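Local atomic coordinates of calreticulin, putative,Calreticulin, putative (Trypanosoma cruzi, PDB entry 5HCF), a protein that probably acts as a lectin-like chaperone, its globular domain having a legume lectin fold with dual carbohydrate- and peptide-binding properties. Residues 105-110 against 122-127; 86-91 against 209-214. All coordinates share one frame; numbering follows the deposited sequence. Where two conformers were deposited one is given.

Contact 1: 105-110 against 122-127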
loop_
_atom_site.group_PDB
_atom_site.type_symbol
_atom_site.label_atom_id
_atom_site.label_comp_id
_atom_site.label_asym_id
_atom_site.label_seq_id
_atom_site.Cartn_x
_atom_site.Cartn_y
_atom_site.Cartn_z
ATOM N N TYR A 105 6.998 1.836 11.001
ATOM C CA TYR A 105 5.680 1.947 10.391
ATOM C C TYR A 105 4.714 1.010 11.101
ATOM O O TYR A 105 5.138 0.130 11.846
ATOM C CB TYR A 105 5.743 1.630 8.893
ATOM C CG TYR A 105 6.278 0.248 8.582
ATOM C CD1 TYR A 105 7.625 0.048 8.326
ATOM C CD2 TYR A 105 5.438 -0.859 8.565
ATOM C CE1 TYR A 105 8.120 -1.208 8.056
ATOM C CE2 TYR A 105 5.927 -2.121 8.296
ATOM C CZ TYR A 105 7.268 -2.288 8.041
ATOM O OH TYR A 105 7.762 -3.543 7.769
ATOM N N TRP A 106 3.420 1.213 10.886
ATOM C CA TRP A 106 2.417 0.267 11.351
ATOM C C TRP A 106 2.059 -0.687 10.222
ATOM O O TRP A 106 1.869 -1.881 10.444
ATOM C CB TRP A 106 1.156 0.972 11.846
ATOM C CG TRP A 106 0.029 0.011 12.166
ATOM C CD1 TRP A 106 -0.003 -0.908 13.178
ATOM C CD2 TRP A 106 -1.216 -0.123 11.466
ATOM N NE1 TRP A 106 -1.191 -1.603 13.150
ATOM C CE2 TRP A 106 -1.953 -1.140 12.111
ATOM C CE3 TRP A 106 -1.781 0.519 10.359
ATOM C CZ2 TRP A 106 -3.226 -1.530 11.685
ATOM C CZ3 TRP A 106 -3.045 0.132 9.936
ATOM C CH2 TRP A 106 -3.753 -0.884 10.597
ATOM N N LEU A 107 1.940 -0.140 9.014
ATOM C CA LEU A 107 1.579 -0.933 7.849
ATOM C C LEU A 107 2.475 -0.661 6.641
ATOM O O LEU A 107 2.765 0.490 6.309
ATOM C CB LEU A 107 0.114 -0.675 7.469
ATOM C CG LEU A 107 -0.456 -1.400 6.242
ATOM C CD1 LEU A 107 -0.686 -2.887 6.514
ATOM C CD2 LEU A 107 -1.741 -0.733 5.755
ATOM N N MET A 108 2.920 -1.738 6.004
ATOM C CA MET A 108 3.576 -1.657 4.706
ATOM C C MET A 108 2.744 -2.458 3.715
ATOM O O MET A 108 2.592 -3.675 3.858
ATOM C CB MET A 108 5.009 -2.179 4.771
ATOM C CG MET A 108 5.704 -2.247 3.420
ATOM S SD MET A 108 7.474 -2.570 3.567
ATOM C CE MET A 108 7.738 -3.668 2.173
ATOM N N PHE A 109 2.205 -1.772 2.714
ATOM C CA PHE A 109 1.176 -2.353 1.858
ATOM C C PHE A 109 1.355 -1.991 0.384
ATOM O O PHE A 109 1.435 -0.814 0.035
ATOM C CB PHE A 109 -0.197 -1.893 2.369
ATOM C CG PHE A 109 -1.352 -2.322 1.514
ATOM C CD1 PHE A 109 -1.538 -3.652 1.186
ATOM C CD2 PHE A 109 -2.263 -1.383 1.045
ATOM C CE1 PHE A 109 -2.603 -4.037 0.398
ATOM C CE2 PHE A 109 -3.329 -1.761 0.260
ATOM C CZ PHE A 109 -3.502 -3.090 -0.063
ATOM N N GLY A 110 1.431 -3.007 -0.474
ATOM C CA GLY A 110 1.489 -2.783 -1.909
ATOM C C GLY A 110 2.337 -3.796 -2.657
ATOM O O GLY A 110 2.964 -4.660 -2.042
ATOM N N ILE A 122 1.669 -7.211 2.732
ATOM C CA ILE A 122 0.793 -6.734 3.788
ATOM C C ILE A 122 1.505 -6.986 5.106
ATOM O O ILE A 122 1.335 -8.039 5.720
ATOM C CB ILE A 122 -0.574 -7.422 3.784
ATOM C CG1 ILE A 122 -1.228 -7.307 2.408
ATOM C CG2 ILE A 122 -1.465 -6.802 4.853
ATOM C CD1 ILE A 122 -2.592 -7.934 2.335
ATOM N N ILE A 123 2.308 -6.013 5.527
ATOM C CA ILE A 123 3.165 -6.180 6.695
ATOM C C ILE A 123 2.667 -5.325 7.854
ATOM O O ILE A 123 2.558 -4.100 7.743
ATOM C CB ILE A 123 4.629 -5.814 6.377
ATOM C CG1 ILE A 123 5.143 -6.644 5.198
ATOM C CG2 ILE A 123 5.513 -6.019 7.596
ATOM C CD1 ILE A 123 6.605 -6.423 4.882
ATOM N N LEU A 124 2.360 -5.981 8.966
ATOM C CA LEU A 124 1.839 -5.291 10.134
ATOM C C LEU A 124 2.871 -5.263 11.245
ATOM O O LEU A 124 3.451 -6.293 11.590
ATOM C CB LEU A 124 0.560 -5.965 10.631
ATOM C CG LEU A 124 -0.706 -5.791 9.793
ATOM C CD1 LEU A 124 -1.754 -6.819 10.205
ATOM C CD2 LEU A 124 -1.247 -4.372 9.940
ATOM N N HIS A 125 3.111 -4.084 11.801
ATOM C CA HIS A 125 3.967 -3.994 12.964
ATOM C C HIS A 125 3.124 -4.308 14.187
ATOM O O HIS A 125 2.176 -3.592 14.500
ATOM C CB HIS A 125 4.612 -2.620 13.105
ATOM C CG HIS A 125 5.536 -2.527 14.275
ATOM N ND1 HIS A 125 6.893 -2.759 14.175
ATOM C CD2 HIS A 125 5.298 -2.275 15.585
ATOM C CE1 HIS A 125 7.450 -2.635 15.363
ATOM N NE2 HIS A 125 6.503 -2.338 16.239
ATOM N N TYR A 126 3.453 -5.407 14.851
ATOM C CA TYR A 126 2.719 -5.837 16.028
ATOM C C TYR A 126 3.669 -6.405 17.074
ATOM O O TYR A 126 4.454 -7.312 16.786
ATOM C CB TYR A 126 1.660 -6.877 15.653
ATOM C CG TYR A 126 0.923 -7.446 16.844
ATOM C CD1 TYR A 126 -0.076 -6.726 17.482
ATOM C CD2 TYR A 126 1.244 -8.700 17.342
ATOM C CE1 TYR A 126 -0.745 -7.247 18.582
ATOM C CE2 TYR A 126 0.586 -9.225 18.438
ATOM C CZ TYR A 126 -0.406 -8.497 19.052
ATOM O OH TYR A 126 -1.059 -9.032 20.135
ATOM N N ASN A 127 3.606 -5.854 18.281
ATOM C CA ASN A 127 4.360 -6.394 19.402
ATOM C C ASN A 127 5.866 -6.313 19.159
ATOM O O ASN A 127 6.606 -7.258 19.438
ATOM C CB ASN A 127 3.932 -7.840 19.658
ATOM C CG ASN A 127 4.035 -8.233 21.113
ATOM O OD1 ASN A 127 4.425 -7.431 21.962
ATOM N ND2 ASN A 127 3.666 -9.473 21.416
#

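Contact 2: 86-91 against 209-214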
loop_
_atom_site.group_PDB
_atom_site.type_symbol
_atom_site.label_atom_id
_atom_site.label_comp_id
_atom_site.label_asym_id
_atom_site.label_seq_id
_atom_site.Cartn_x
_atom_site.Cartn_y
_atom_site.Cartn_z
ATOM N N GLY A 86 6.349 -0.887 -5.243
ATOM C CA GLY A 86 5.228 -0.000 -5.503
ATOM C C GLY A 86 4.276 -0.006 -4.324
ATOM O O GLY A 86 3.060 0.099 -4.485
ATOM N N TYR A 87 4.843 -0.119 -3.129
ATOM C CA TYR A 87 4.053 -0.197 -1.910
ATOM C C TYR A 87 4.164 1.085 -1.090
ATOM O O TYR A 87 5.160 1.805 -1.180
ATOM C CB TYR A 87 4.504 -1.390 -1.070
ATOM C CG TYR A 87 5.999 -1.432 -0.838
ATOM C CD1 TYR A 87 6.581 -0.726 0.214
ATOM C CD2 TYR A 87 6.831 -2.169 -1.671
ATOM C CE1 TYR A 87 7.954 -0.759 0.429
ATOM C CE2 TYR A 87 8.201 -2.208 -1.464
ATOM C CZ TYR A 87 8.756 -1.503 -0.413
ATOM O OH TYR A 87 10.115 -1.545 -0.210
ATOM N N ILE A 88 3.144 1.356 -0.282
ATOM C CA ILE A 88 3.142 2.525 0.594
ATOM C C ILE A 88 3.227 2.101 2.057
ATOM O O ILE A 88 3.057 0.922 2.383
ATOM C CB ILE A 88 1.879 3.389 0.405
ATOM C CG1 ILE A 88 0.662 2.685 1.017
ATOM C CG2 ILE A 88 1.658 3.698 -1.067
ATOM C CD1 ILE A 88 -0.596 3.525 1.041
ATOM N N LYS A 89 3.491 3.069 2.932
ATOM C CA LYS A 89 3.567 2.815 4.366
ATOM C C LYS A 89 2.696 3.786 5.154
ATOM O O LYS A 89 2.574 4.958 4.796
ATOM C CB LYS A 89 5.014 2.916 4.854
ATOM C CG LYS A 89 5.962 1.873 4.268
ATOM C CD LYS A 89 7.368 2.079 4.806
ATOM C CE LYS A 89 8.257 0.891 4.520
ATOM N NZ LYS A 89 9.623 1.094 5.072
ATOM N N LEU A 90 2.105 3.294 6.239
ATOM C CA LEU A 90 1.369 4.148 7.163
ATOM C C LEU A 90 2.128 4.185 8.489
ATOM O O LEU A 90 2.403 3.142 9.081
ATOM C CB LEU A 90 -0.064 3.642 7.357
ATOM C CG LEU A 90 -0.852 3.362 6.071
ATOM C CD1 LEU A 90 -2.242 2.843 6.389
ATOM C CD2 LEU A 90 -0.934 4.606 5.205
ATOM N N LEU A 91 2.476 5.385 8.946
ATOM C CA LEU A 91 3.398 5.517 10.067
ATOM C C LEU A 91 2.845 6.378 11.190
ATOM O O LEU A 91 2.151 7.364 10.940
ATOM C CB LEU A 91 4.726 6.111 9.592
ATOM C CG LEU A 91 5.327 5.584 8.286
ATOM C CD1 LEU A 91 4.973 6.480 7.107
ATOM C CD2 LEU A 91 6.836 5.441 8.409
ATOM N N THR A 209 -0.013 8.938 11.627
ATOM C CA THR A 209 0.257 10.357 11.456
ATOM C C THR A 209 0.795 10.715 10.065
ATOM O O THR A 209 0.626 11.843 9.607
ATOM C CB THR A 209 1.253 10.838 12.521
ATOM O OG1 THR A 209 1.217 12.265 12.606
ATOM C CG2 THR A 209 2.656 10.385 12.177
ATOM N N HIS A 210 1.440 9.767 9.394
ATOM C CA HIS A 210 1.962 10.012 8.051
ATOM C C HIS A 210 1.689 8.862 7.090
ATOM O O HIS A 210 1.536 7.713 7.503
ATOM C CB HIS A 210 3.474 10.260 8.091
ATOM C CG HIS A 210 3.873 11.516 8.804
ATOM N ND1 HIS A 210 4.411 11.511 10.069
ATOM C CD2 HIS A 210 3.839 12.810 8.407
ATOM C CE1 HIS A 210 4.680 12.755 10.434
ATOM N NE2 HIS A 210 4.341 13.559 9.446
ATOM N N VAL A 211 1.625 9.186 5.802
ATOM C CA VAL A 211 1.764 8.184 4.756
ATOM C C VAL A 211 3.095 8.445 4.062
ATOM O O VAL A 211 3.453 9.595 3.806
ATOM C CB VAL A 211 0.607 8.224 3.738
ATOM C CG1 VAL A 211 0.580 9.557 3.012
ATOM C CG2 VAL A 211 0.743 7.090 2.744
ATOM N N GLY A 212 3.831 7.386 3.756
ATOM C CA GLY A 212 5.112 7.542 3.095
ATOM C C GLY A 212 5.334 6.551 1.978
ATOM O O GLY A 212 4.835 5.425 2.019
ATOM N N ILE A 213 6.090 6.975 0.973
ATOM C CA ILE A 213 6.520 6.083 -0.088
ATOM C C ILE A 213 8.013 5.856 0.033
ATOM O O ILE A 213 8.817 6.761 -0.184
ATOM C CB ILE A 213 6.184 6.633 -1.487
ATOM C CG1 ILE A 213 4.681 6.519 -1.748
ATOM C CG2 ILE A 213 6.940 5.872 -2.553
ATOM C CD1 ILE A 213 4.187 7.355 -2.910
ATOM N N ASP A 214 8.369 4.635 0.402
ATOM C CA ASP A 214 9.754 4.251 0.615
ATOM C C ASP A 214 10.037 3.012 -0.224
ATOM O O ASP A 214 9.781 1.886 0.209
ATOM C CB ASP A 214 10.010 3.985 2.100
ATOM C CG ASP A 214 11.285 3.208 2.345
ATOM O OD1 ASP A 214 12.283 3.451 1.634
ATOM O OD2 ASP A 214 11.275 2.328 3.235
HETATM O O HOH W 1 7.049 2.376 0.986
#

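Contact 1: 105-110 against 122-127
L124 reaches over one face of the W106 indole: its CD2 methyl stands 4.2 Å from the centroid of the six-membered ring, 25° off the ring normal, a CH-pi contact displaced toward the rim. The two side chains run alongside each other, and the same CD2 also meets L107 CD1 at 3.8 Å. On the sheet face that carries L107, L124, F109 and I122, the last two lie side by side, the phenyl turning its CD1 edge to I122 CG1, 3.9 Å away. L150 of strand 145-152 touches L107, F109 and I122, and so covers this side from the other sheet.

I123 dominates the other face. Its CG2, anti to the backbone N (CG1 takes chi1 -56°), is directed at the edge of the Y105 ring and lies in the ring plane, whereas its CB lies 4.0 Å from M108 CB, the two side chains running alongside each other. H125 belongs to the same side but its ring leads away from 105-110, and ND1 is hydrogen-bonded to N130.

Between the faces, M108 and I123 exchange backbone bonds, M108 N to I123 O (3.0 Å) and I123 N to M108 O (2.9 Å); H125 N adds a nearly straight one to W106 O. W106 and L107 together face L90 in a classic beta bulge. The whole is an antiparallel beta hairpin in one sheet of the legume lectin-type sandwich.

Contact 2: 86-91 against 209-214
L91 O is gripped by two backbone N-H groups, H210 N at 2.9 Å and T209 N at 2.8 Å, because T209 and H210 both face L91 in a classic beta bulge. L91 N returns a bond to H210 O, and beyond it K89 and G212 exchange a further pair. At the far end a salt bridge joins K89 NZ to D214 OD2 (2.8 Å), the ammonium meeting the anti lone pair of that oxygen. The lysine spans this distance because its chain is fully extended beyond CG. A water held by Y87 O, D214 N and D214 O continues the ladder where direct pairing stops.

L91 CD1 lies over the backbone at G212, a residue with no side chain, 3.7 Å from its N. On the other face V211 CG2, anti to the backbone N with CG1 at chi1 63°, packs against L90 CD2 at 3.9 Å and more loosely against I88 CD1.

V71 of strand 69-76, in the opposing sheet, touches I88 and L90. Strand 208-217 lies between 83-91 and 50-62, whose T56 and F58 meet V211, while 107-114 flanks 83-91 on its other side.

From the N terminus the chain first enters contact 2 through 86-91, then passes to 105-110, turns back through the short hairpin to 122-127, and so closes contact 1 locally. Only much later, after a long excursion that includes strands 145-152, 157-162 and 165-171 of the other sheet, does 209-214 return to pair with 86-91. Contact 1 therefore falls wholly within the larger loop of contact 2, and the two do not cross. They meet directly where 86-91 and 105-110 are neighbouring strands: F109 O probably bonds to I88 N, and W106 N to L90 O. With that pairing between them, they join four neighbouring strands, in the order 208-217, 83-91, 107-114, 117-126, of one antiparallel sheet.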